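Local coordinates for secretory-abundant heat soluble protein 1 (Ramazzottius varieornatus, PDB 5XN9) that acts as a secreted, heat-soluble molecular shield when water is scarce, forming amorphous solids that help the tardigrade survive desiccation, at residues Phe42-Lys47 / His53-Val58; Ile108-Lys113 / Leu119-Lys124. All coordinates share one frame; numbering follows the deposited sequence.

How the interactions relate
Interaction 1 closes before interaction 2 opens along the chain. Both are antiparallel hairpins of one ten-strand sheet, which curls into a barrel like that of fatty acid binding proteins. In the order of the sheet, strands 10-19 and 128-136 separate the two hairpins. Their centres are about 14 Å apart, yet their inward side chains meet across the barrel interior. His54 CE1 lies 3.1 Å from Tyr112 OH, and His43 CE1 lies 3.4 Å from Lys121 NZ. Both are packing contacts. Together the hairpins line a polar interior that holds a magnesium ion and an acetic acid molecule, consistent with a ligand pocket of the lipid-binding family.

Interaction 1: Phe42-Lys47 / His53-Val58; sequences FHKIWK and HHQISV. With MG (magnesium ion), chain C.
His43 and His54 meet rim to rim on the inner side of a beta hairpin, strands 42-48 and 51-58 of the FABP-like barrel. Six backbone hydrogen bonds join Phe42 with Ser57, Lys44 with Gln55 and Trp46 with His53. On the inner side His43, Ile45 and His54 are buried. His43 ND1 donates to His54 NE2 at 2.8 Å. The donor lies in the plane of the His54 ring, but the bond is tilted 15° from the His43 ring. With CG of His54 anti to the backbone N (chi1 177°), its ring reaches across to His43. Ile45 CD1 lies over one face of the His54 ring, 4.2 Å from its centroid. Tyr88 OH bonds His54 ND1. Both ring nitrogens are thus bonded, which probably holds the ring's rotation. Outside, Phe42, Lys44, Trp46, His53 and Gln55 are partly exposed to solvent. His53 CB packs closely over the six-membered ring of Trp46, 3.5 Å from its centroid. Trp46 NE1 bonds Glu48, and His53 ND1, in the conformer modelled here, bonds Asp66. Lys44, likewise one of two conformers, runs loosely beside Gln55. Inside, His43 NE2 and Tyr134 OH bind the magnesium ion, the histidine NE2 at 1.9 Å.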
loop_
_atom_site.group_PDB
_atom_site.type_symbol
_atom_site.label_atom_id
_atom_site.label_comp_id
_atom_site.label_asym_id
_atom_site.label_seq_id
_atom_site.Cartn_x
_atom_site.Cartn_y
_atom_site.Cartn_z
ATOM N N PHE A 42 6.122 6.066 3.919
ATOM C CA PHE A 42 6.200 5.148 5.041
ATOM C C PHE A 42 4.939 4.297 5.092
ATOM O O PHE A 42 3.825 4.806 4.918
ATOM C CB PHE A 42 6.344 5.913 6.360
ATOM C CG PHE A 42 7.570 6.759 6.432
ATOM C CD1 PHE A 42 7.562 8.054 5.937
ATOM C CD2 PHE A 42 8.733 6.268 7.001
ATOM C CE1 PHE A 42 8.706 8.847 6.001
ATOM C CE2 PHE A 42 9.874 7.050 7.075
ATOM C CZ PHE A 42 9.863 8.341 6.571
ATOM N N HIS A 43 5.122 3.001 5.322
ATOM C CA HIS A 43 4.036 2.074 5.624
ATOM C C HIS A 43 4.309 1.504 7.001
ATOM O O HIS A 43 5.378 0.933 7.232
ATOM C CB HIS A 43 3.980 0.913 4.626
ATOM C CG HIS A 43 3.528 1.314 3.261
ATOM N ND1 HIS A 43 2.197 1.445 2.933
ATOM C CD2 HIS A 43 4.225 1.632 2.145
ATOM C CE1 HIS A 43 2.092 1.825 1.673
ATOM N NE2 HIS A 43 3.308 1.941 1.171
ATOM N N LYS A 44 3.354 1.663 7.911
ATOM C CA LYS A 44 3.434 1.079 9.240
ATOM C C LYS A 44 2.236 0.158 9.409
ATOM O O LYS A 44 1.092 0.586 9.249
ATOM C CB LYS A 44 3.462 2.179 10.306
ATOM C CG LYS A 44 4.645 3.117 10.146
ATOM C CD LYS A 44 4.672 4.200 11.211
ATOM C CE LYS A 44 5.798 5.193 10.925
ATOM N NZ LYS A 44 5.796 6.383 11.822
ATOM N N ILE A 45 2.499 -1.109 9.706
ATOM C CA ILE A 45 1.452 -2.114 9.816
ATOM C C ILE A 45 1.632 -2.829 11.149
ATOM O O ILE A 45 2.705 -3.388 11.412
ATOM C CB ILE A 45 1.485 -3.120 8.648
ATOM C CG1 ILE A 45 1.357 -2.405 7.292
ATOM C CG2 ILE A 45 0.381 -4.147 8.805
ATOM C CD1 ILE A 45 1.607 -3.303 6.088
ATOM N N TRP A 46 0.595 -2.800 11.986
ATOM C CA TRP A 46 0.655 -3.419 13.302
ATOM C C TRP A 46 -0.711 -3.978 13.656
ATOM O O TRP A 46 -1.722 -3.686 13.004
ATOM C CB TRP A 46 1.167 -2.450 14.374
ATOM C CG TRP A 46 0.239 -1.329 14.746
ATOM C CD1 TRP A 46 -0.550 -1.259 15.867
ATOM C CD2 TRP A 46 0.038 -0.096 14.041
ATOM N NE1 TRP A 46 -1.235 -0.067 15.892
ATOM C CE2 TRP A 46 -0.890 0.667 14.788
ATOM C CE3 TRP A 46 0.547 0.436 12.853
ATOM C CZ2 TRP A 46 -1.318 1.935 14.382
ATOM C CZ3 TRP A 46 0.109 1.696 12.445
ATOM C CH2 TRP A 46 -0.811 2.427 13.213
ATOM N N LYS A 47 -0.726 -4.825 14.676
ATOM C CA LYS A 47 -1.943 -5.500 15.092
ATOM C C LYS A 47 -2.455 -4.904 16.394
ATOM O O LYS A 47 -1.667 -4.546 17.284
ATOM C CB LYS A 47 -1.712 -7.000 15.254
ATOM C CG LYS A 47 -2.992 -7.814 15.324
ATOM C CD LYS A 47 -2.698 -9.299 15.352
ATOM C CE LYS A 47 -3.981 -10.099 15.401
ATOM N NZ LYS A 47 -3.729 -11.570 15.446
ATOM N N HIS A 53 -3.895 -2.215 11.918
ATOM C CA HIS A 53 -3.799 -0.876 11.359
ATOM C C HIS A 53 -2.706 -0.832 10.312
ATOM O O HIS A 53 -1.652 -1.462 10.464
ATOM C CB HIS A 53 -3.474 0.159 12.430
ATOM C CG HIS A 53 -4.635 0.485 13.305
ATOM N ND1 HIS A 53 -5.332 1.668 13.204
ATOM C CD2 HIS A 53 -5.234 -0.223 14.291
ATOM C CE1 HIS A 53 -6.292 1.687 14.111
ATOM N NE2 HIS A 53 -6.266 0.545 14.772
ATOM N N HIS A 54 -2.959 -0.053 9.266
ATOM C CA HIS A 54 -2.002 0.175 8.199
ATOM C C HIS A 54 -1.982 1.681 8.004
ATOM O O HIS A 54 -2.961 2.264 7.514
ATOM C CB HIS A 54 -2.435 -0.538 6.923
ATOM C CG HIS A 54 -1.536 -0.275 5.765
ATOM N ND1 HIS A 54 -1.854 -0.651 4.478
ATOM C CD2 HIS A 54 -0.317 0.314 5.702
ATOM C CE1 HIS A 54 -0.876 -0.290 3.667
ATOM N NE2 HIS A 54 0.069 0.293 4.384
ATOM N N GLN A 55 -0.900 2.326 8.427
ATOM C CA GLN A 55 -0.769 3.763 8.282
ATOM C C GLN A 55 0.164 4.045 7.117
ATOM O O GLN A 55 1.301 3.560 7.092
ATOM C CB GLN A 55 -0.224 4.397 9.556
ATOM C CG GLN A 55 -0.180 5.906 9.493
ATOM C CD GLN A 55 0.643 6.473 10.612
ATOM O OE1 GLN A 55 1.870 6.518 10.527
ATOM N NE2 GLN A 55 -0.020 6.886 11.683
ATOM N N ILE A 56 -0.330 4.803 6.147
ATOM C CA ILE A 56 0.453 5.255 5.006
ATOM C C ILE A 56 0.746 6.729 5.229
ATOM O O ILE A 56 -0.159 7.497 5.578
ATOM C CB ILE A 56 -0.322 5.054 3.690
ATOM C CG1 ILE A 56 -0.708 3.579 3.502
ATOM C CG2 ILE A 56 0.478 5.584 2.503
ATOM C CD1 ILE A 56 -2.082 3.205 4.065
ATOM N N SER A 57 1.999 7.128 5.052
ATOM C CA SER A 57 2.333 8.541 5.139
ATOM C C SER A 57 3.307 8.944 4.040
ATOM O O SER A 57 4.253 8.214 3.734
ATOM C CB SER A 57 2.894 8.903 6.508
ATOM O OG SER A 57 4.059 8.162 6.765
ATOM N N VAL A 58 3.059 10.109 3.449
ATOM C CA VAL A 58 3.984 10.728 2.504
ATOM C C VAL A 58 4.183 12.157 2.992
ATOM O O VAL A 58 3.401 13.051 2.636
ATOM C CB VAL A 58 3.464 10.682 1.056
ATOM C CG1 VAL A 58 4.544 11.207 0.102
ATOM C CG2 VAL A 58 3.041 9.263 0.672
HETATM MG MG MG C . 3.901 2.493 -0.558
#

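Interaction 2: Ile108-Lys113 / Leu119-Lys124; sequences IHDEYK and LEKTYK. With ZN (zinc ion), chain D; ACY (acetic acid), chain L.
His109, Glu111 and Lys113 form hydrogen-bonded antiparallel pairs with Lys124, Thr122 and Glu120, and the two strand axes of this hairpin approach to 4.7 Å at 168°. The side chains of Asp110, Tyr112, Lys121 and Tyr123 fall on the inner face of the barrel. Lys121 CG stands opposite the backbone N (chi1 -173°) and the chain stays extended, which carries NZ along Tyr112 to its hydroxyl. Lys121 CD passes 3.6 Å from Tyr112 CE2, and NZ donates to Tyr112 OH at 3.0 Å. Lys121 CG also covers one face of the Tyr123 ring. The same NZ donates to acetic acid OXT at 2.6 Å, while Tyr123 OH donates to acetic acid O at 2.7 Å. Arg132 also bonds this molecule, which probably came from the crystallisation liquor. The salt bridge of Asp110 OD2 to Lys121 NZ is long, at 3.7 Å. A leucine in place of Tyr112 has no hydroxyl for Lys121 NZ and no ring beside its chain, so the ammonium group would probably be held less firmly. On the outer face a water links Glu111 OE2, Glu120 O and Thr122 OG1, though Glu111 is modelled in two conformers. Lys131 bonds Glu120 and Thr122. In the conformer modelled here, His109 NE2 binds the zinc ion at 2.0 Å, with Glu98 OE2 as the other ligand from this chain. Inside, Lys121, Arg132 and the Tyr123 hydroxyl gather round one small carboxyl group, consistent with a pocket suited to an acidic headgroup such as that of a fatty acid.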
loop_
_atom_site.group_PDB
_atom_site.type_symbol
_atom_site.label_atom_id
_atom_site.label_comp_id
_atom_site.label_asym_id
_atom_site.label_seq_id
_atom_site.Cartn_x
_atom_site.Cartn_y
_atom_site.Cartn_z
ATOM N N ILE A 108 -7.494 -2.402 -8.341
ATOM C CA ILE A 108 -6.061 -2.314 -8.086
ATOM C C ILE A 108 -5.649 -3.485 -7.207
ATOM O O ILE A 108 -6.352 -3.831 -6.250
ATOM C CB ILE A 108 -5.703 -0.987 -7.383
ATOM C CG1 ILE A 108 -6.158 0.215 -8.216
ATOM C CG2 ILE A 108 -4.209 -0.899 -7.118
ATOM C CD1 ILE A 108 -6.033 1.526 -7.482
ATOM N N HIS A 109 -4.525 -4.108 -7.553
ATOM C CA HIS A 109 -3.898 -5.127 -6.722
ATOM C C HIS A 109 -2.681 -4.525 -6.042
ATOM O O HIS A 109 -1.835 -3.913 -6.704
ATOM C CB HIS A 109 -3.451 -6.317 -7.572
ATOM C CG HIS A 109 -4.578 -7.157 -8.076
ATOM N ND1 HIS A 109 -4.399 -8.173 -8.991
ATOM C CD2 HIS A 109 -5.902 -7.137 -7.789
ATOM C CE1 HIS A 109 -5.566 -8.736 -9.253
ATOM N NE2 HIS A 109 -6.492 -8.130 -8.531
ATOM N N ASP A 110 -2.596 -4.698 -4.727
ATOM C CA ASP A 110 -1.405 -4.362 -3.964
ATOM C C ASP A 110 -0.867 -5.653 -3.369
ATOM O O ASP A 110 -1.637 -6.500 -2.914
ATOM C CB ASP A 110 -1.767 -3.440 -2.802
ATOM C CG ASP A 110 -1.836 -1.990 -3.202
ATOM O OD1 ASP A 110 -1.490 -1.673 -4.361
ATOM O OD2 ASP A 110 -2.222 -1.167 -2.346
ATOM N N GLU A 111 0.442 -5.825 -3.414
ATOM C CA GLU A 111 1.068 -6.962 -2.761
ATOM C C GLU A 111 2.226 -6.460 -1.918
ATOM O O GLU A 111 2.933 -5.527 -2.307
ATOM C CB GLU A 111 1.550 -8.026 -3.761
ATOM C CG GLU A 111 2.221 -9.230 -3.100
ATOM C CD GLU A 111 2.891 -10.160 -4.092
ATOM O OE1 GLU A 111 2.449 -11.318 -4.211
ATOM O OE2 GLU A 111 3.859 -9.732 -4.752
ATOM N N TYR A 112 2.392 -7.066 -0.749
ATOM C CA TYR A 112 3.499 -6.766 0.154
ATOM C C TYR A 112 4.265 -8.059 0.391
ATOM O O TYR A 112 3.731 -8.995 0.996
ATOM C CB TYR A 112 2.981 -6.227 1.492
ATOM C CG TYR A 112 2.183 -4.953 1.362
ATOM C CD1 TYR A 112 0.857 -4.981 0.940
ATOM C CD2 TYR A 112 2.753 -3.717 1.663
ATOM C CE1 TYR A 112 0.124 -3.812 0.809
ATOM C CE2 TYR A 112 2.025 -2.540 1.534
ATOM C CZ TYR A 112 0.711 -2.598 1.104
ATOM O OH TYR A 112 -0.023 -1.438 0.956
ATOM N N LYS A 113 5.514 -8.108 -0.070
ATOM C CA LYS A 113 6.315 -9.324 -0.036
ATOM C C LYS A 113 7.649 -9.005 0.622
ATOM O O LYS A 113 8.415 -8.179 0.111
ATOM C CB LYS A 113 6.523 -9.838 -1.464
ATOM C CG LYS A 113 7.459 -11.020 -1.614
ATOM C CD LYS A 113 7.606 -11.355 -3.096
ATOM C CE LYS A 113 8.699 -12.384 -3.373
ATOM N NZ LYS A 113 8.730 -12.783 -4.813
ATOM N N LEU A 119 11.114 -4.980 2.039
ATOM C CA LEU A 119 9.742 -5.233 1.621
ATOM C C LEU A 119 9.583 -4.771 0.181
ATOM O O LEU A 119 9.884 -3.617 -0.142
ATOM C CB LEU A 119 8.737 -4.502 2.524
ATOM C CG LEU A 119 7.262 -4.870 2.337
ATOM C CD1 LEU A 119 6.506 -4.659 3.636
ATOM C CD2 LEU A 119 6.642 -4.047 1.228
ATOM N N GLU A 120 9.082 -5.663 -0.669
ATOM C CA GLU A 120 8.811 -5.361 -2.068
ATOM C C GLU A 120 7.306 -5.176 -2.229
ATOM O O GLU A 120 6.533 -6.089 -1.924
ATOM C CB GLU A 120 9.308 -6.512 -2.945
ATOM C CG GLU A 120 9.187 -6.284 -4.445
ATOM C CD GLU A 120 9.745 -7.443 -5.264
ATOM O OE1 GLU A 120 9.066 -7.877 -6.220
ATOM O OE2 GLU A 120 10.859 -7.922 -4.953
ATOM N N LYS A 121 6.889 -3.992 -2.675
ATOM C CA LYS A 121 5.482 -3.716 -2.927
ATOM C C LYS A 121 5.236 -3.732 -4.425
ATOM O O LYS A 121 5.952 -3.073 -5.188
ATOM C CB LYS A 121 5.028 -2.380 -2.340
ATOM C CG LYS A 121 3.527 -2.184 -2.466
ATOM C CD LYS A 121 3.008 -1.039 -1.612
ATOM C CE LYS A 121 1.522 -0.883 -1.823
ATOM N NZ LYS A 121 0.994 0.351 -1.189
ATOM N N THR A 122 4.241 -4.501 -4.842
ATOM C CA THR A 122 3.854 -4.593 -6.240
ATOM C C THR A 122 2.479 -3.966 -6.396
ATOM O O THR A 122 1.579 -4.223 -5.592
ATOM C CB THR A 122 3.828 -6.054 -6.685
ATOM O OG1 THR A 122 5.126 -6.627 -6.492
ATOM C CG2 THR A 122 3.458 -6.152 -8.153
ATOM N N TYR A 123 2.330 -3.136 -7.420
ATOM C CA TYR A 123 1.101 -2.412 -7.697
ATOM C C TYR A 123 0.668 -2.838 -9.086
ATOM O O TYR A 123 1.470 -2.778 -10.023
ATOM C CB TYR A 123 1.368 -0.897 -7.737
ATOM C CG TYR A 123 2.165 -0.309 -6.575
ATOM C CD1 TYR A 123 3.533 -0.543 -6.441
ATOM C CD2 TYR A 123 1.557 0.515 -5.647
ATOM C CE1 TYR A 123 4.260 -0.001 -5.398
ATOM C CE2 TYR A 123 2.280 1.075 -4.599
ATOM C CZ TYR A 123 3.631 0.812 -4.478
ATOM O OH TYR A 123 4.356 1.362 -3.440
ATOM N N LYS A 124 -0.576 -3.274 -9.232
ATOM C CA LYS A 124 -1.053 -3.697 -10.543
ATOM C C LYS A 124 -2.428 -3.112 -10.804
ATOM O O LYS A 124 -3.298 -3.133 -9.929
ATOM C CB LYS A 124 -1.163 -5.213 -10.664
ATOM C CG LYS A 124 0.139 -5.974 -10.772
ATOM C CD LYS A 124 -0.167 -7.454 -10.963
ATOM C CE LYS A 124 1.083 -8.315 -10.977
ATOM N NZ LYS A 124 0.752 -9.716 -10.613
HETATM ZN ZN ZN D . -8.404 -8.837 -8.315
HETATM C C ACY L . 2.639 3.706 -1.978
HETATM O O ACY L . 3.535 3.882 -2.834
HETATM O OXT ACY L . 2.301 2.583 -1.544
HETATM C CH3 ACY L . 1.927 4.911 -1.435
HETATM O O HOH W 1 5.629 -7.658 -4.070
#